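Local coordinates for Thiol:disulfide interchange protein dsbC (Haemophilus influenzae, PDB 1T3B), which probably acts in the periplasm as a thiol-disulfide oxidoreductase and disulfide isomerase, passing its redox-active disulfide to other proteins, at residues His88-Phe93 and Arg204-Thr209; Glu137-Ala142 and Phe147-Ala152; Asp69-Tyr74 and Ile175-Arg180. One frame throughout, in Å; residues are numbered along the deposited sequence.

Contact 1: His88-Phe93 and Arg204-Thr209; sequences HVVTVF and RALEET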
loop_
_atom_site.group_PDB
_atom_site.type_symbol
_atom_site.label_atom_id
_atom_site.label_comp_id
_atom_site.label_asym_id
_atom_site.label_seq_id
_atom_site.Cartn_x
_atom_site.Cartn_y
_atom_site.Cartn_z
ATOM N N HIS A 88 -14.081 29.692 11.391
ATOM C CA HIS A 88 -13.151 28.604 11.078
ATOM C C HIS A 88 -12.259 28.253 12.273
ATOM O O HIS A 88 -11.986 29.097 13.125
ATOM C CB HIS A 88 -12.286 28.995 9.886
ATOM C CG HIS A 88 -13.074 29.408 8.684
ATOM N ND1 HIS A 88 -13.993 28.579 8.075
ATOM C CD2 HIS A 88 -13.095 30.571 7.990
ATOM C CE1 HIS A 88 -14.547 29.216 7.058
ATOM N NE2 HIS A 88 -14.021 30.427 6.985
ATOM N N VAL A 89 -11.809 27.005 12.326
ATOM C CA VAL A 89 -10.967 26.524 13.417
ATOM C C VAL A 89 -9.902 25.593 12.848
ATOM O O VAL A 89 -10.099 24.378 12.799
ATOM C CB VAL A 89 -11.802 25.728 14.447
ATOM C CG1 VAL A 89 -10.926 25.231 15.580
ATOM C CG2 VAL A 89 -12.909 26.594 14.986
ATOM N N VAL A 90 -8.772 26.151 12.429
ATOM C CA VAL A 90 -7.711 25.336 11.854
ATOM C C VAL A 90 -6.537 25.057 12.790
ATOM O O VAL A 90 -6.104 25.931 13.526
ATOM C CB VAL A 90 -7.186 25.992 10.572
ATOM C CG1 VAL A 90 -8.356 26.340 9.677
ATOM C CG2 VAL A 90 -6.371 27.241 10.908
ATOM N N THR A 91 -6.038 23.822 12.755
ATOM C CA THR A 91 -4.895 23.405 13.561
ATOM C C THR A 91 -3.639 23.471 12.692
ATOM O O THR A 91 -3.587 22.889 11.613
ATOM C CB THR A 91 -5.050 21.979 14.066
ATOM O OG1 THR A 91 -6.291 21.844 14.764
ATOM C CG2 THR A 91 -3.921 21.646 15.017
ATOM N N VAL A 92 -2.620 24.164 13.183
ATOM C CA VAL A 92 -1.378 24.354 12.446
ATOM C C VAL A 92 -0.209 23.661 13.107
ATOM O O VAL A 92 -0.028 23.789 14.316
ATOM C CB VAL A 92 -1.049 25.851 12.362
ATOM C CG1 VAL A 92 0.272 26.079 11.690
ATOM C CG2 VAL A 92 -2.145 26.563 11.650
ATOM N N PHE A 93 0.574 22.915 12.327
ATOM C CA PHE A 93 1.762 22.261 12.868
ATOM C C PHE A 93 2.873 23.261 12.648
ATOM O O PHE A 93 3.152 23.680 11.533
ATOM C CB PHE A 93 2.054 20.941 12.168
ATOM C CG PHE A 93 1.136 19.830 12.583
ATOM C CD1 PHE A 93 -0.115 19.684 11.994
ATOM C CD2 PHE A 93 1.509 18.941 13.585
ATOM C CE1 PHE A 93 -0.979 18.665 12.400
ATOM C CE2 PHE A 93 0.657 17.928 13.995
ATOM C CZ PHE A 93 -0.589 17.790 13.403
ATOM N N ARG A 204 -10.426 31.509 1.793
ATOM C CA ARG A 204 -11.009 30.876 0.613
ATOM C C ARG A 204 -10.816 29.367 0.686
ATOM O O ARG A 204 -11.785 28.612 0.743
ATOM C CB ARG A 204 -10.349 31.400 -0.652
ATOM C CG ARG A 204 -10.628 32.856 -0.939
ATOM C CD ARG A 204 -9.700 33.331 -2.029
ATOM N NE ARG A 204 -8.874 34.455 -1.599
ATOM C CZ ARG A 204 -7.636 34.670 -2.039
ATOM N NH1 ARG A 204 -7.088 33.829 -2.909
ATOM N NH2 ARG A 204 -6.949 35.730 -1.627
ATOM N N ALA A 205 -9.561 28.937 0.685
ATOM C CA ALA A 205 -9.230 27.520 0.755
ATOM C C ALA A 205 -10.174 26.756 1.683
ATOM O O ALA A 205 -10.528 25.601 1.426
ATOM C CB ALA A 205 -7.792 27.356 1.225
ATOM N N LEU A 206 -10.575 27.414 2.764
ATOM C CA LEU A 206 -11.475 26.824 3.747
ATOM C C LEU A 206 -12.929 26.897 3.282
ATOM O O LEU A 206 -13.673 25.915 3.378
ATOM C CB LEU A 206 -11.330 27.553 5.087
ATOM C CG LEU A 206 -10.237 27.122 6.074
ATOM C CD1 LEU A 206 -9.787 28.324 6.901
ATOM C CD2 LEU A 206 -10.765 25.994 6.972
ATOM N N GLU A 207 -13.328 28.063 2.779
ATOM C CA GLU A 207 -14.695 28.266 2.312
ATOM C C GLU A 207 -15.004 27.440 1.059
ATOM O O GLU A 207 -16.065 26.812 0.979
ATOM C CB GLU A 207 -14.941 29.758 2.049
ATOM C CG GLU A 207 -14.593 30.638 3.249
ATOM C CD GLU A 207 -15.009 32.089 3.081
ATOM O OE1 GLU A 207 -14.853 32.637 1.967
ATOM O OE2 GLU A 207 -15.473 32.691 4.072
ATOM N N GLU A 208 -14.082 27.433 0.095
ATOM C CA GLU A 208 -14.270 26.670 -1.139
ATOM C C GLU A 208 -14.588 25.211 -0.820
ATOM O O GLU A 208 -15.631 24.679 -1.219
ATOM C CB GLU A 208 -13.015 26.729 -2.021
ATOM C CG GLU A 208 -12.442 28.125 -2.237
ATOM C CD GLU A 208 -13.499 29.188 -2.537
ATOM O OE1 GLU A 208 -14.391 29.427 -1.684
ATOM O OE2 GLU A 208 -13.425 29.796 -3.628
ATOM N N THR A 209 -13.683 24.560 -0.100
ATOM C CA THR A 209 -13.897 23.171 0.262
ATOM C C THR A 209 -14.783 23.086 1.501
ATOM O O THR A 209 -14.334 23.372 2.619
ATOM C CB THR A 209 -12.555 22.441 0.535
ATOM O OG1 THR A 209 -11.837 23.107 1.587
ATOM C CG2 THR A 209 -11.701 22.411 -0.735
#
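His88 and Leu206 both set CG opposite their own carbonyl carbon, with chi1 of -54° for His88. These torsions lay the imidazole of His88 over the leucine, and the two side chains run past each other in opposite directions. Leu206 CB sits almost centrally over one face of the His88 ring. It lies 4.2 Å from the ring centroid and 12° off the ring normal, which makes a CH-pi contact. Leu206 CD1 covers the same ring nearer its root, at 3.9 Å from His88 CG. Glu207 reaches the far end of the ring. Its CG lies 3.8 Å from His88 NE2, and its chain crosses the histidine at about a right angle. Glu207 OE2 lies in the ring plane at the edge, 4.0 Å from His88 NE2. The carboxylate is turned 67° from the ring.

The contact belongs to the thioredoxin-like fold, in which the C-terminal helix 199-208 packs on one side of the central mixed sheet. Strand 88-94 is an inner strand of that sheet, between strands 116-122 and 184-186. Helix and strand axes are 10.4 Å apart at closest approach.

Deeper in, Val90 turns one branch to the helix. Its CG1 meets Leu206 CD2 at 3.6 Å and Leu206 CD1 at 3.7 Å, so the isopropyl end of Leu206 straddles that methyl. Val90 also packs on Ile185 of the neighbouring strand. Just past the helix end, Thr209 OG1 donates a hydrogen bond to Ala205 O at 2.8 Å, nearly in line with the carbonyl bond.

Contact 2: Glu137-Ala142 and Phe147-Ala152; sequences EAIWTA and FALNEA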
loop_
_atom_site.group_PDB
_atom_site.type_symbol
_atom_site.label_atom_id
_atom_site.label_comp_id
_atom_site.label_asym_id
_atom_site.label_seq_id
_atom_site.Cartn_x
_atom_site.Cartn_y
_atom_site.Cartn_z
ATOM N N GLU A 137 9.241 21.827 23.981
ATOM C CA GLU A 137 8.569 21.024 24.990
ATOM C C GLU A 137 8.281 21.988 26.131
ATOM O O GLU A 137 7.178 22.043 26.666
ATOM C CB GLU A 137 9.478 19.900 25.468
ATOM C CG GLU A 137 8.877 18.526 25.327
ATOM C CD GLU A 137 7.692 18.310 26.232
ATOM O OE1 GLU A 137 7.807 18.649 27.422
ATOM O OE2 GLU A 137 6.655 17.787 25.769
ATOM N N ALA A 138 9.294 22.769 26.477
ATOM C CA ALA A 138 9.167 23.741 27.537
ATOM C C ALA A 138 8.002 24.657 27.220
ATOM O O ALA A 138 7.120 24.856 28.051
ATOM C CB ALA A 138 10.441 24.544 27.660
ATOM N N ILE A 139 7.990 25.206 26.013
ATOM C CA ILE A 139 6.935 26.122 25.613
ATOM C C ILE A 139 5.538 25.538 25.659
ATOM O O ILE A 139 4.622 26.179 26.146
ATOM C CB ILE A 139 7.162 26.656 24.182
ATOM C CG1 ILE A 139 8.446 27.471 24.122
ATOM C CG2 ILE A 139 5.998 27.516 23.757
ATOM C CD1 ILE A 139 8.844 27.860 22.716
ATOM N N TRP A 140 5.380 24.325 25.149
ATOM C CA TRP A 140 4.075 23.679 25.089
ATOM C C TRP A 140 3.500 23.217 26.418
ATOM O O TRP A 140 2.289 23.002 26.533
ATOM C CB TRP A 140 4.136 22.503 24.110
ATOM C CG TRP A 140 3.455 22.784 22.808
ATOM C CD1 TRP A 140 2.172 22.449 22.457
ATOM C CD2 TRP A 140 3.983 23.543 21.722
ATOM N NE1 TRP A 140 1.872 22.965 21.220
ATOM C CE2 TRP A 140 2.966 23.642 20.748
ATOM C CE3 TRP A 140 5.213 24.154 21.479
ATOM C CZ2 TRP A 140 3.147 24.328 19.553
ATOM C CZ3 TRP A 140 5.396 24.830 20.305
ATOM C CH2 TRP A 140 4.368 24.917 19.352
ATOM N N THR A 141 4.370 23.069 27.419
ATOM C CA THR A 141 3.970 22.616 28.755
ATOM C C THR A 141 4.097 23.696 29.826
ATOM O O THR A 141 3.827 23.448 31.003
ATOM C CB THR A 141 4.811 21.412 29.207
ATOM O OG1 THR A 141 6.196 21.765 29.169
ATOM C CG2 THR A 141 4.565 20.214 28.307
ATOM N N ALA A 142 4.505 24.893 29.411
ATOM C CA ALA A 142 4.687 26.022 30.316
ATOM C C ALA A 142 3.423 26.337 31.123
ATOM O O ALA A 142 2.426 25.638 30.990
ATOM C CB ALA A 142 5.115 27.231 29.515
ATOM N N PHE A 147 2.045 32.880 26.225
ATOM C CA PHE A 147 3.095 33.816 26.577
ATOM C C PHE A 147 4.418 33.210 26.187
ATOM O O PHE A 147 5.249 33.864 25.567
ATOM C CB PHE A 147 3.092 34.100 28.082
ATOM C CG PHE A 147 4.082 35.144 28.508
ATOM C CD1 PHE A 147 3.721 36.486 28.547
ATOM C CD2 PHE A 147 5.379 34.783 28.862
ATOM C CE1 PHE A 147 4.639 37.456 28.937
ATOM C CE2 PHE A 147 6.308 35.740 29.251
ATOM C CZ PHE A 147 5.942 37.079 29.291
ATOM N N ALA A 148 4.608 31.950 26.554
ATOM C CA ALA A 148 5.843 31.245 26.252
ATOM C C ALA A 148 6.135 31.254 24.764
ATOM O O ALA A 148 7.261 31.534 24.353
ATOM C CB ALA A 148 5.758 29.825 26.747
ATOM N N LEU A 149 5.109 30.951 23.971
ATOM C CA LEU A 149 5.227 30.913 22.522
ATOM C C LEU A 149 5.368 32.305 21.939
ATOM O O LEU A 149 6.213 32.527 21.075
ATOM C CB LEU A 149 4.010 30.222 21.884
ATOM C CG LEU A 149 4.011 30.164 20.343
ATOM C CD1 LEU A 149 5.192 29.303 19.914
ATOM C CD2 LEU A 149 2.692 29.607 19.788
ATOM N N ASN A 150 4.539 33.237 22.396
ATOM C CA ASN A 150 4.631 34.592 21.880
ATOM C C ASN A 150 6.058 35.091 22.036
ATOM O O ASN A 150 6.608 35.715 21.122
ATOM C CB ASN A 150 3.653 35.530 22.589
ATOM C CG ASN A 150 2.217 35.341 22.124
ATOM O OD1 ASN A 150 1.959 34.867 21.018
ATOM N ND2 ASN A 150 1.276 35.728 22.963
ATOM N N GLU A 151 6.665 34.779 23.179
ATOM C CA GLU A 151 8.039 35.186 23.461
ATOM C C GLU A 151 9.087 34.436 22.650
ATOM O O GLU A 151 10.082 35.013 22.229
ATOM C CB GLU A 151 8.321 35.048 24.951
ATOM C CG GLU A 151 7.660 36.153 25.764
ATOM C CD GLU A 151 8.278 37.521 25.502
ATOM O OE1 GLU A 151 9.444 37.732 25.899
ATOM O OE2 GLU A 151 7.602 38.383 24.897
ATOM N N ALA A 152 8.875 33.148 22.435
ATOM C CA ALA A 152 9.803 32.371 21.631
ATOM C C ALA A 152 9.841 32.967 20.224
ATOM O O ALA A 152 10.893 33.038 19.580
ATOM C CB ALA A 152 9.352 30.928 21.562
#
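Ile139 points its two branches at different parts of the helix opposite. Its CG2 lies over the backbone between Ala148 and Leu149. It is 3.8 Å from Ala148 CB and 3.6 Å from Leu149 N. The other branch carries CD1 along the partner helix to the next turn. There CD1 comes close to Ala152 CB. The reach follows from the torsions of Ile139: CG1 lies opposite the carbonyl carbon (chi1 -63°) and CD1 extends away from CA (chi2 172°).

Small residues let the backbones approach here. The CA atoms of Ile139 and Ala148 are 5.3 Å apart. Ala148 CB is shared, because Ala142 CB also meets it at 3.8 Å.

Trp140 starts from the other side of its helix. Its indole swings back, and Trp140 CZ3 comes to 4.5 Å from Leu149 CD1, a loose and oblique approach. Leu149 also turns its CB to Ile139 CG2. Trp140 and Leu149 then share further neighbours: both pack on Ile79, Tyr120 and Met94 of the central sheet. The indole also meets the ring of His170 at a steep angle.

Thr141 OG1 hydrogen-bonds to Glu137 O, four residues back, at 2.7 Å from above the carbonyl plane.

The two helices run roughly antiparallel, at 141°, joined by a short connection. This is a helical hairpin, part of the helical insertion that DsbC-type proteins carry in their thioredoxin fold. Its apolar face lies against the sheet through Trp140 and Leu149.

Contact 3: Asp69-Tyr74 and Ile175-Arg180; sequences DKLNSY and IQFGVR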
loop_
_atom_site.group_PDB
_atom_site.type_symbol
_atom_site.label_atom_id
_atom_site.label_comp_id
_atom_site.label_asym_id
_atom_site.label_seq_id
_atom_site.Cartn_x
_atom_site.Cartn_y
_atom_site.Cartn_z
ATOM N N ASP A 69 -10.167 12.918 14.816
ATOM C CA ASP A 69 -10.610 12.773 16.199
ATOM C C ASP A 69 -9.369 12.693 17.082
ATOM O O ASP A 69 -9.314 13.294 18.153
ATOM C CB ASP A 69 -11.447 11.498 16.393
ATOM C CG ASP A 69 -12.687 11.460 15.513
ATOM O OD1 ASP A 69 -13.165 12.534 15.083
ATOM O OD2 ASP A 69 -13.197 10.343 15.265
ATOM N N LYS A 70 -8.380 11.935 16.620
ATOM C CA LYS A 70 -7.112 11.766 17.329
ATOM C C LYS A 70 -6.545 13.155 17.624
ATOM O O LYS A 70 -6.261 13.488 18.769
ATOM C CB LYS A 70 -6.144 10.970 16.445
ATOM C CG LYS A 70 -4.709 10.877 16.926
ATOM C CD LYS A 70 -4.545 9.867 18.029
ATOM C CE LYS A 70 -3.112 9.363 18.077
ATOM N NZ LYS A 70 -2.635 8.897 16.738
ATOM N N LEU A 71 -6.396 13.961 16.578
ATOM C CA LEU A 71 -5.880 15.319 16.699
ATOM C C LEU A 71 -6.723 16.117 17.692
ATOM O O LEU A 71 -6.247 16.501 18.759
ATOM C CB LEU A 71 -5.884 15.995 15.327
ATOM C CG LEU A 71 -5.532 17.474 15.251
ATOM C CD1 LEU A 71 -4.836 17.785 13.940
ATOM C CD2 LEU A 71 -6.784 18.276 15.372
ATOM N N ASN A 72 -7.981 16.357 17.347
ATOM C CA ASN A 72 -8.866 17.090 18.227
ATOM C C ASN A 72 -8.700 16.640 19.663
ATOM O O ASN A 72 -8.689 17.451 20.578
ATOM C CB ASN A 72 -10.311 16.891 17.800
ATOM C CG ASN A 72 -10.700 17.810 16.690
ATOM O OD1 ASN A 72 -9.985 18.760 16.407
ATOM N ND2 ASN A 72 -11.841 17.558 16.062
ATOM N N SER A 73 -8.547 15.343 19.866
ATOM C CA SER A 73 -8.397 14.830 21.219
ATOM C C SER A 73 -7.219 15.450 21.975
ATOM O O SER A 73 -6.996 15.127 23.132
ATOM C CB SER A 73 -8.226 13.310 21.187
ATOM O OG SER A 73 -6.865 12.956 21.027
ATOM N N TYR A 74 -6.473 16.334 21.321
ATOM C CA TYR A 74 -5.303 16.975 21.930
ATOM C C TYR A 74 -5.566 18.428 22.272
ATOM O O TYR A 74 -4.704 19.123 22.801
ATOM C CB TYR A 74 -4.094 16.882 20.987
ATOM C CG TYR A 74 -3.575 15.476 20.797
ATOM C CD1 TYR A 74 -3.643 14.546 21.833
ATOM C CD2 TYR A 74 -2.979 15.086 19.606
ATOM C CE1 TYR A 74 -3.126 13.261 21.690
ATOM C CE2 TYR A 74 -2.454 13.798 19.450
ATOM C CZ TYR A 74 -2.532 12.889 20.498
ATOM O OH TYR A 74 -2.005 11.619 20.358
ATOM N N ILE A 175 3.074 13.272 11.236
ATOM C CA ILE A 175 3.516 12.372 10.190
ATOM C C ILE A 175 2.326 11.581 9.675
ATOM O O ILE A 175 2.139 11.459 8.469
ATOM C CB ILE A 175 4.621 11.442 10.691
ATOM C CG1 ILE A 175 5.836 12.295 11.072
ATOM C CG2 ILE A 175 4.994 10.439 9.616
ATOM C CD1 ILE A 175 7.051 11.504 11.467
ATOM N N GLN A 176 1.508 11.068 10.587
ATOM C CA GLN A 176 0.320 10.321 10.196
ATOM C C GLN A 176 -0.482 11.139 9.195
ATOM O O GLN A 176 -1.037 10.606 8.234
ATOM C CB GLN A 176 -0.559 10.028 11.406
ATOM C CG GLN A 176 0.008 9.009 12.374
ATOM C CD GLN A 176 -0.988 8.652 13.466
ATOM O OE1 GLN A 176 -2.138 8.326 13.175
ATOM N NE2 GLN A 176 -0.551 8.711 14.727
ATOM N N PHE A 177 -0.544 12.442 9.428
ATOM C CA PHE A 177 -1.272 13.332 8.539
ATOM C C PHE A 177 -0.499 13.588 7.248
ATOM O O PHE A 177 -1.059 14.056 6.258
ATOM C CB PHE A 177 -1.550 14.659 9.245
ATOM C CG PHE A 177 -2.874 14.706 9.946
ATOM C CD1 PHE A 177 -4.044 14.913 9.224
ATOM C CD2 PHE A 177 -2.958 14.508 11.316
ATOM C CE1 PHE A 177 -5.279 14.920 9.858
ATOM C CE2 PHE A 177 -4.190 14.512 11.965
ATOM C CZ PHE A 177 -5.352 14.717 11.237
ATOM N N GLY A 178 0.792 13.281 7.257
ATOM C CA GLY A 178 1.603 13.511 6.078
ATOM C C GLY A 178 2.277 14.869 6.093
ATOM O O GLY A 178 2.567 15.430 5.042
ATOM N N VAL A 179 2.535 15.412 7.277
ATOM C CA VAL A 179 3.192 16.705 7.334
ATOM C C VAL A 179 4.633 16.497 6.901
ATOM O O VAL A 179 5.314 15.609 7.407
ATOM C CB VAL A 179 3.163 17.306 8.760
ATOM C CG1 VAL A 179 3.629 18.767 8.721
ATOM C CG2 VAL A 179 1.762 17.204 9.335
ATOM N N ARG A 180 5.096 17.314 5.965
ATOM C CA ARG A 180 6.456 17.182 5.469
ATOM C C ARG A 180 7.239 18.488 5.564
ATOM O O ARG A 180 8.324 18.635 5.012
ATOM C CB ARG A 180 6.407 16.675 4.027
ATOM C CG ARG A 180 5.640 15.378 3.897
ATOM C CD ARG A 180 5.513 14.935 2.464
ATOM N NE ARG A 180 6.810 14.844 1.796
ATOM C CZ ARG A 180 7.026 14.195 0.655
ATOM N NH1 ARG A 180 6.033 13.566 0.036
ATOM N NH2 ARG A 180 8.243 14.173 0.133
#
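Leu71 meets Phe177 at about a right angle between the side chains. Leu71 CG stands opposite its backbone N (chi1 173°), which directs its branched end at the phenyl ring. Leu71 CD1 comes to 3.9 Å from Phe177 CE2 and 4.1 Å from Phe177 CZ. Leu71 CB lies 4.0 Å from the same Phe177 CE2. The methyl comes to the ring obliquely.

Beside this apolar pair is a polar one. Lys70 also has CG opposite its backbone N, but the chain then bends at chi2 (78°) and chi4 (-51°). The bends bring the ammonium group to the amide of Gln176. The glutamine reaches out in an extended conformation, and the two chains cross nearly at right angles.

Both side-chain pairs join helix 63-72 to the end of helix 166-177, a helix of the thioredoxin-like domain. Leu71 and Lys70 also touch Leu173, one turn earlier on the second helix. Leu67 packs on Phe177 and Gln176 from one turn earlier on the first. Leu71 further touches Thr91, so helix 63-72 also packs against strand 88-94 of the domain's sheet.

The end of helix 166-177 is a Schellman motif. Gly178 takes positive phi, and its N bonds to Ile175 O at 2.6 Å. The chain then turns off toward strand 184-186.

The joint thus combines an apolar contact, Leu71 with Phe177, and a polar one toward solvent, where Gln176 is exposed. Apolar packing holds the first pair, whereas water can probably compete for the polar ends of the second.

Overall arrangement
Contact 2 is the most buried of the three, although it lies farther from the centre of the chain than the others. It is purely apolar between its helices. Contacts 1 and 3 are partly buried and combine apolar packing inside with polar or charged groups toward the surface. They meet at strand 88-94: Thr91 and Phe93 touch Leu71, and Phe93 also touches Val179. Their segments alternate along the chain. Contact 2 touches neither, its nearest atoms being about 6 Å from contact 1 and about 8 Å from contact 3. Contact 1 pairs helix with strand, while contacts 2 and 3 pair helix with helix.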